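Local coordinates for protein ectonucleoside triphosphate diphosphohydrolase 4 (Homo sapiens, PDB 6WG5) that belongs to the GDA1/CD39 family of nucleoside phosphatases, whose fold is related to that of the actin-like ATPases, at residues G280-D292 with H437-M449. Sequence-based numbering, arbitrary orientation.
Sequences GFGGNAARQRYED and HRLKYQCFKSAWM. With NAG (2-acetamido-2-deoxy-beta-D-glucopyranose), chain B.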
# COMPACT_ATOMS: atom_id res chain seq x y z
N GLY A 280 -11.55 5.91 -7.03
CA GLY A 280 -11.78 7.02 -7.92
C GLY A 280 -10.99 8.27 -7.59
O GLY A 280 -11.29 9.33 -8.14
N PHE A 281 -10.00 8.17 -6.70
CA PHE A 281 -9.16 9.31 -6.33
C PHE A 281 -7.69 9.06 -6.65
O PHE A 281 -6.82 9.75 -6.12
CB PHE A 281 -9.35 9.64 -4.85
CG PHE A 281 -10.73 10.13 -4.53
CD1 PHE A 281 -10.99 11.49 -4.43
CD2 PHE A 281 -11.77 9.24 -4.35
CE1 PHE A 281 -12.26 11.95 -4.14
CE2 PHE A 281 -13.05 9.69 -4.06
CZ PHE A 281 -13.30 11.04 -3.96
N GLY A 282 -7.40 8.08 -7.51
CA GLY A 282 -6.07 7.93 -8.04
C GLY A 282 -5.79 8.93 -9.15
O GLY A 282 -6.68 9.63 -9.63
N GLY A 283 -4.53 8.98 -9.57
CA GLY A 283 -4.13 9.96 -10.57
C GLY A 283 -4.92 9.83 -11.85
O GLY A 283 -5.53 10.79 -12.33
N ASN A 284 -4.94 8.62 -12.43
CA ASN A 284 -5.64 8.41 -13.69
C ASN A 284 -7.15 8.57 -13.52
O ASN A 284 -7.81 9.20 -14.36
CB ASN A 284 -5.30 7.02 -14.24
CG ASN A 284 -3.84 6.90 -14.64
OD1 ASN A 284 -3.20 7.87 -15.03
ND2 ASN A 284 -3.31 5.68 -14.55
N ALA A 285 -7.71 8.00 -12.45
CA ALA A 285 -9.15 8.15 -12.21
C ALA A 285 -9.54 9.61 -12.09
O ALA A 285 -10.57 10.04 -12.62
CB ALA A 285 -9.56 7.38 -10.96
N ALA A 286 -8.73 10.40 -11.37
CA ALA A 286 -9.02 11.83 -11.24
C ALA A 286 -9.03 12.51 -12.60
O ALA A 286 -9.92 13.33 -12.89
CB ALA A 286 -8.01 12.49 -10.31
N ARG A 287 -8.07 12.18 -13.46
CA ARG A 287 -8.03 12.77 -14.79
C ARG A 287 -9.27 12.39 -15.59
O ARG A 287 -9.81 13.22 -16.33
CB ARG A 287 -6.76 12.34 -15.52
CG ARG A 287 -6.70 12.75 -17.00
CD ARG A 287 -6.57 14.26 -17.17
NE ARG A 287 -6.80 14.66 -18.55
CZ ARG A 287 -6.73 15.91 -18.99
NH1 ARG A 287 -6.42 16.90 -18.16
NH2 ARG A 287 -6.97 16.18 -20.27
N GLN A 288 -9.73 11.15 -15.45
CA GLN A 288 -10.92 10.73 -16.19
C GLN A 288 -12.16 11.44 -15.67
O GLN A 288 -13.01 11.87 -16.46
CB GLN A 288 -11.08 9.21 -16.09
CG GLN A 288 -12.24 8.66 -16.91
CD GLN A 288 -12.12 9.01 -18.39
OE1 GLN A 288 -11.14 8.63 -19.05
NE2 GLN A 288 -13.10 9.73 -18.91
N ARG A 289 -12.29 11.57 -14.35
CA ARG A 289 -13.41 12.32 -13.79
C ARG A 289 -13.37 13.78 -14.24
O ARG A 289 -14.41 14.40 -14.46
CB ARG A 289 -13.39 12.23 -12.26
CG ARG A 289 -13.58 10.82 -11.72
CD ARG A 289 -13.26 10.76 -10.24
NE ARG A 289 -13.98 11.79 -9.51
CZ ARG A 289 -13.59 12.32 -8.36
NH1 ARG A 289 -14.32 13.26 -7.78
NH2 ARG A 289 -12.46 11.93 -7.79
N TYR A 290 -12.16 14.33 -14.38
CA TYR A 290 -12.02 15.71 -14.83
C TYR A 290 -12.45 15.85 -16.29
O TYR A 290 -13.20 16.76 -16.64
CB TYR A 290 -10.57 16.16 -14.63
CG TYR A 290 -10.24 17.53 -15.19
CD1 TYR A 290 -10.80 18.67 -14.64
CD2 TYR A 290 -9.36 17.67 -16.25
CE1 TYR A 290 -10.50 19.93 -15.15
CE2 TYR A 290 -9.05 18.92 -16.76
CZ TYR A 290 -9.62 20.04 -16.20
OH TYR A 290 -9.32 21.29 -16.71
N GLU A 291 -11.98 14.94 -17.15
CA GLU A 291 -12.40 14.97 -18.55
C GLU A 291 -13.90 14.75 -18.69
O GLU A 291 -14.53 15.33 -19.58
CB GLU A 291 -11.63 13.93 -19.35
CG GLU A 291 -10.14 14.23 -19.49
CD GLU A 291 -9.39 13.17 -20.28
OE1 GLU A 291 -10.02 12.21 -20.75
OE2 GLU A 291 -8.15 13.31 -20.44
N ASP A 292 -14.48 13.92 -17.82
CA ASP A 292 -15.92 13.68 -17.88
C ASP A 292 -16.70 14.97 -17.69
O ASP A 292 -17.73 15.19 -18.34
CB ASP A 292 -16.33 12.65 -16.83
CG ASP A 292 -15.96 11.23 -17.22
OD1 ASP A 292 -15.73 10.98 -18.42
OD2 ASP A 292 -15.92 10.36 -16.32
N HIS A 437 2.66 8.48 -21.92
CA HIS A 437 1.55 8.75 -21.01
C HIS A 437 2.03 9.57 -19.81
O HIS A 437 1.37 10.53 -19.40
CB HIS A 437 0.92 7.44 -20.54
CG HIS A 437 -0.35 7.61 -19.78
ND1 HIS A 437 -0.38 8.00 -18.46
CD2 HIS A 437 -1.64 7.44 -20.15
CE1 HIS A 437 -1.64 8.06 -18.05
NE2 HIS A 437 -2.42 7.73 -19.06
N ARG A 438 3.19 9.22 -19.25
CA ARG A 438 3.77 10.01 -18.18
C ARG A 438 4.06 11.43 -18.64
O ARG A 438 3.78 12.40 -17.92
CB ARG A 438 5.05 9.33 -17.66
CG ARG A 438 5.96 10.22 -16.82
CD ARG A 438 5.24 10.80 -15.62
NE ARG A 438 4.54 9.78 -14.84
CZ ARG A 438 3.76 10.04 -13.80
NH1 ARG A 438 3.57 11.29 -13.39
NH2 ARG A 438 3.16 9.04 -13.16
N LEU A 439 4.63 11.57 -19.84
CA LEU A 439 4.97 12.90 -20.35
C LEU A 439 3.73 13.77 -20.51
O LEU A 439 3.77 14.98 -20.26
CB LEU A 439 5.71 12.76 -21.68
CG LEU A 439 6.51 13.98 -22.14
CD1 LEU A 439 7.81 14.10 -21.36
CD2 LEU A 439 6.78 13.90 -23.63
N LYS A 440 2.61 13.16 -20.91
CA LYS A 440 1.41 13.92 -21.21
C LYS A 440 0.63 14.29 -19.95
O LYS A 440 0.12 15.41 -19.85
CB LYS A 440 0.53 13.11 -22.16
CG LYS A 440 -0.85 13.69 -22.41
CD LYS A 440 -1.51 12.97 -23.59
CE LYS A 440 -2.95 13.38 -23.80
NZ LYS A 440 -3.61 12.50 -24.81
N TYR A 441 0.54 13.38 -18.99
CA TYR A 441 -0.31 13.56 -17.82
C TYR A 441 0.47 13.90 -16.56
O TYR A 441 -0.12 13.93 -15.47
CB TYR A 441 -1.17 12.31 -17.60
CG TYR A 441 -2.13 12.06 -18.74
CD1 TYR A 441 -3.23 12.87 -18.93
CD2 TYR A 441 -1.92 11.01 -19.63
CE1 TYR A 441 -4.11 12.66 -19.97
CE2 TYR A 441 -2.80 10.79 -20.68
CZ TYR A 441 -3.89 11.61 -20.85
OH TYR A 441 -4.77 11.40 -21.88
N GLN A 442 1.77 14.15 -16.67
CA GLN A 442 2.55 14.57 -15.51
C GLN A 442 1.95 15.80 -14.85
O GLN A 442 1.90 15.89 -13.62
CB GLN A 442 4.00 14.83 -15.92
CG GLN A 442 4.81 15.71 -14.95
CD GLN A 442 5.16 15.01 -13.65
OE1 GLN A 442 5.13 13.78 -13.57
NE2 GLN A 442 5.49 15.79 -12.63
N CYS A 443 1.51 16.77 -15.65
CA CYS A 443 1.04 18.03 -15.10
C CYS A 443 -0.20 17.82 -14.24
O CYS A 443 -0.23 18.21 -13.06
CB CYS A 443 0.76 19.03 -16.22
SG CYS A 443 2.28 19.76 -16.75
N PHE A 444 -1.24 17.22 -14.81
CA PHE A 444 -2.44 16.96 -14.03
C PHE A 444 -2.11 16.15 -12.79
O PHE A 444 -2.55 16.48 -11.68
CB PHE A 444 -3.48 16.22 -14.88
CG PHE A 444 -4.72 15.86 -14.12
CD1 PHE A 444 -5.82 16.70 -14.12
CD2 PHE A 444 -4.77 14.69 -13.38
CE1 PHE A 444 -6.95 16.37 -13.41
CE2 PHE A 444 -5.90 14.36 -12.66
CZ PHE A 444 -6.99 15.21 -12.67
N LYS A 445 -1.32 15.08 -12.94
CA LYS A 445 -1.06 14.19 -11.82
C LYS A 445 -0.18 14.84 -10.76
O LYS A 445 -0.37 14.58 -9.57
CB LYS A 445 -0.44 12.89 -12.33
CG LYS A 445 -1.44 11.97 -13.00
CD LYS A 445 -0.77 11.02 -13.97
CE LYS A 445 -0.92 9.58 -13.54
NZ LYS A 445 -0.14 8.68 -14.43
N SER A 446 0.77 15.68 -11.17
CA SER A 446 1.58 16.39 -10.18
C SER A 446 0.73 17.35 -9.36
O SER A 446 0.91 17.47 -8.14
CB SER A 446 2.71 17.14 -10.88
OG SER A 446 2.20 18.15 -11.73
N ALA A 447 -0.22 18.04 -10.01
CA ALA A 447 -1.10 18.95 -9.29
C ALA A 447 -2.09 18.19 -8.42
O ALA A 447 -2.36 18.58 -7.28
CB ALA A 447 -1.85 19.83 -10.28
N TRP A 448 -2.65 17.09 -8.95
CA TRP A 448 -3.52 16.25 -8.14
C TRP A 448 -2.78 15.70 -6.93
O TRP A 448 -3.29 15.72 -5.81
CB TRP A 448 -4.07 15.12 -9.01
CG TRP A 448 -4.98 14.18 -8.29
CD1 TRP A 448 -4.72 12.89 -7.94
CD2 TRP A 448 -6.31 14.46 -7.83
NE1 TRP A 448 -5.80 12.34 -7.30
CE2 TRP A 448 -6.79 13.28 -7.21
CE3 TRP A 448 -7.14 15.58 -7.88
CZ2 TRP A 448 -8.06 13.20 -6.64
CZ3 TRP A 448 -8.40 15.50 -7.31
CH2 TRP A 448 -8.85 14.32 -6.70
N MET A 449 -1.56 15.21 -7.15
CA MET A 449 -0.73 14.75 -6.03
C MET A 449 -0.57 15.84 -4.99
O MET A 449 -0.73 15.60 -3.79
CB MET A 449 0.63 14.30 -6.56
CG MET A 449 1.43 13.43 -5.60
SD MET A 449 3.19 13.84 -5.57
CE MET A 449 3.18 15.24 -4.45
C1 NAG B . -17.74 12.81 -5.70
C2 NAG B . -17.95 11.33 -6.05
C3 NAG B . -19.07 11.17 -7.09
C4 NAG B . -20.32 11.92 -6.66
C5 NAG B . -19.98 13.36 -6.31
C6 NAG B . -21.16 14.14 -5.76
C7 NAG B . -16.11 9.70 -6.00
C8 NAG B . -14.86 9.22 -6.68
N2 NAG B . -16.72 10.75 -6.56
O3 NAG B . -19.36 9.79 -7.24
O4 NAG B . -21.25 11.94 -7.74
O5 NAG B . -18.97 13.38 -5.30
O6 NAG B . -20.73 15.35 -5.14
O7 NAG B . -16.55 9.16 -4.99
O HOH W 1 0.03 5.21 -14.79
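Phe444 projects from helix 437-449 as a knob into a hole formed by Gly283, Ala286, Arg287 and Tyr290. The axes of segments 283-292 and 437-449 come within 9.5 Å and cross at 99°, nearly perpendicular, while Gly283 at the start of helix 283-292 brings the backbones close, its CA lying 5.4 Å from Lys445 CA.

Arg287 can be traced outward from the hole. Its CB sits over one face of the Phe444 ring, 4.0 Å from the ring centroid, a CH-pi contact. CG, anti to the backbone N (chi1 173°), approaches CD1 and CE1 of Tyr441, and the bend at chi2 returns CD to 3.9 Å from Phe444 CG. NE lies at the edge of the Tyr441 ring and donates to Glu291 OE2 at 2.7 Å, a salt bridge within one helical turn that meets the carboxylate on the anti side, tilted out of its plane. At the tip, NH1 skirts Phe444 CD1 and pairs with Asp319; NH2 adds a weak bond to Glu291.

One turn beyond Phe444, Trp448 lays its indole against Ala286, whose CB stands over the ring face, 3.6 Å from the five-membered ring centroid. Trp448 NE1 donates to Phe281 O at 3.0 Å and 155°, with the oxygen in the indole plane but the donor above the carbonyl plane; Thr230 also bonds this oxygen.

Phe444 and Trp448 thus pack helix 283-296, which follows strand 270-279 in the chain, against helix 436-456; the buried indole N-H is satisfied by a loop carbonyl, and the Arg287 charge is probably balanced by two carboxylates.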